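Local coordinates for protein gluconate kinase (Lactobacillus acidophilus, PDB 3GBT) that probably phosphorylates gluconate at the expense of ATP, as a sugar kinase of the FGGY family, at residues Lys168-Thr173 with Lys212-Ile217. Numbering follows the deposited sequence.
Sequences KLVTDT and KVIFPI
At the outer edge of the six-stranded sheet in the FGGY N-terminal domain, Lys168 reaches across to the backbone just past the end of strand 213-214. Its NZ donates a hydrogen bond of 2.9 Å to Phe215 O. The donor stands above the carbonyl plane, 55° out of it, so the bond does not follow a lone pair. Phe215 is followed by a cis peptide bond to Pro216, and Pro216 CD lies 3.5 Å from Lys168 NZ. The lysine chain is extended through its middle and bends only at the last torsion (chi4 76°), which turns the amine onto the carbonyl. On the way its CD passes 4.1 Å from Ile214 CG2, the two side chains running past each other in opposite directions. Val170 CG2 adds a looser apolar touch, 4.3 Å from Ile214 CG1. With an alanine at Lys168, Phe215 O is likely to lose this donor and Ile214 CG2 the aliphatic chain beside it. Ile214 also packs on Ile162 and Thr166 of helix 157-166. The backbone of Ile214 hydrogen-bonds to Ile233, and that of Lys212 to Leu235, so strand 213-214 pairs antiparallel with strand 232-238, while strand 170-172 pairs in parallel with strand 206-208.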
# COMPACT_ATOMS: atom_id res chain seq x y z
N LYS A 168 -19.08 -9.37 -14.59
CA LYS A 168 -17.79 -9.53 -15.27
C LYS A 168 -16.63 -9.75 -14.30
O LYS A 168 -16.56 -9.14 -13.23
CB LYS A 168 -17.52 -8.36 -16.22
CG LYS A 168 -18.55 -8.28 -17.35
CD LYS A 168 -18.40 -7.01 -18.18
CE LYS A 168 -19.54 -6.89 -19.20
NZ LYS A 168 -20.81 -6.45 -18.56
N LEU A 169 -15.73 -10.65 -14.68
CA LEU A 169 -14.55 -10.94 -13.88
C LEU A 169 -13.32 -10.30 -14.50
O LEU A 169 -12.68 -10.90 -15.37
CB LEU A 169 -14.32 -12.44 -13.75
CG LEU A 169 -14.89 -13.13 -12.51
CD1 LEU A 169 -13.92 -14.21 -12.08
CD2 LEU A 169 -15.09 -12.14 -11.39
N VAL A 170 -12.98 -9.10 -14.05
CA VAL A 170 -11.84 -8.39 -14.60
C VAL A 170 -10.95 -7.86 -13.49
O VAL A 170 -11.42 -7.42 -12.44
CB VAL A 170 -12.27 -7.20 -15.47
CG1 VAL A 170 -11.14 -6.81 -16.41
CG2 VAL A 170 -13.51 -7.55 -16.26
N THR A 171 -9.64 -7.91 -13.72
CA THR A 171 -8.70 -7.28 -12.83
C THR A 171 -7.83 -6.38 -13.68
O THR A 171 -7.75 -6.57 -14.89
CB THR A 171 -7.82 -8.31 -12.12
OG1 THR A 171 -7.11 -7.66 -11.07
CG2 THR A 171 -6.83 -8.93 -13.09
N ASP A 172 -7.20 -5.39 -13.05
CA ASP A 172 -6.34 -4.47 -13.79
C ASP A 172 -4.89 -4.87 -13.59
O ASP A 172 -4.58 -5.63 -12.69
CB ASP A 172 -6.55 -3.04 -13.31
CG ASP A 172 -6.08 -2.84 -11.89
OD1 ASP A 172 -5.02 -2.19 -11.70
OD2 ASP A 172 -6.76 -3.35 -10.98
N THR A 173 -4.00 -4.36 -14.43
CA THR A 173 -2.59 -4.73 -14.34
C THR A 173 -2.01 -4.54 -12.94
O THR A 173 -1.36 -5.45 -12.42
CB THR A 173 -1.75 -3.94 -15.34
OG1 THR A 173 -2.31 -4.10 -16.65
CG2 THR A 173 -0.33 -4.45 -15.34
N LYS A 212 -10.21 0.79 -18.06
CA LYS A 212 -11.24 0.10 -18.81
C LYS A 212 -12.61 0.38 -18.22
O LYS A 212 -12.79 0.39 -17.00
CB LYS A 212 -11.01 -1.41 -18.89
CG LYS A 212 -12.13 -2.10 -19.67
CD LYS A 212 -11.64 -3.22 -20.57
CE LYS A 212 -12.63 -3.49 -21.69
NZ LYS A 212 -12.14 -4.50 -22.68
N VAL A 213 -13.57 0.62 -19.10
CA VAL A 213 -14.95 0.79 -18.69
C VAL A 213 -15.61 -0.57 -18.63
O VAL A 213 -15.52 -1.36 -19.57
CB VAL A 213 -15.71 1.69 -19.66
CG1 VAL A 213 -17.17 1.78 -19.26
CG2 VAL A 213 -15.07 3.07 -19.70
N ILE A 214 -16.26 -0.86 -17.51
CA ILE A 214 -16.99 -2.10 -17.36
C ILE A 214 -18.49 -1.79 -17.32
O ILE A 214 -18.98 -1.14 -16.40
CB ILE A 214 -16.54 -2.88 -16.10
CG1 ILE A 214 -15.24 -3.64 -16.39
CG2 ILE A 214 -17.58 -3.87 -15.68
CD1 ILE A 214 -14.00 -2.85 -16.07
N PHE A 215 -19.18 -2.25 -18.35
CA PHE A 215 -20.56 -1.85 -18.62
C PHE A 215 -21.30 -3.08 -19.14
O PHE A 215 -20.74 -3.87 -19.90
CB PHE A 215 -20.56 -0.74 -19.68
CG PHE A 215 -21.77 0.16 -19.65
CD1 PHE A 215 -21.91 1.13 -18.68
CD2 PHE A 215 -22.76 0.06 -20.63
CE1 PHE A 215 -23.01 1.97 -18.66
CE2 PHE A 215 -23.87 0.89 -20.62
CZ PHE A 215 -23.99 1.85 -19.63
N PRO A 216 -22.57 -3.25 -18.73
CA PRO A 216 -23.28 -2.30 -17.87
C PRO A 216 -23.37 -2.83 -16.44
O PRO A 216 -23.02 -3.99 -16.17
CB PRO A 216 -24.70 -2.28 -18.46
CG PRO A 216 -24.75 -3.45 -19.47
CD PRO A 216 -23.50 -4.26 -19.25
N ILE A 217 -23.85 -1.97 -15.55
CA ILE A 217 -24.18 -2.35 -14.19
C ILE A 217 -25.56 -3.03 -14.14
O ILE A 217 -26.54 -2.49 -14.65
CB ILE A 217 -24.18 -1.11 -13.27
CG1 ILE A 217 -22.78 -0.51 -13.19
CG2 ILE A 217 -24.68 -1.48 -11.88
CD1 ILE A 217 -22.74 0.90 -12.63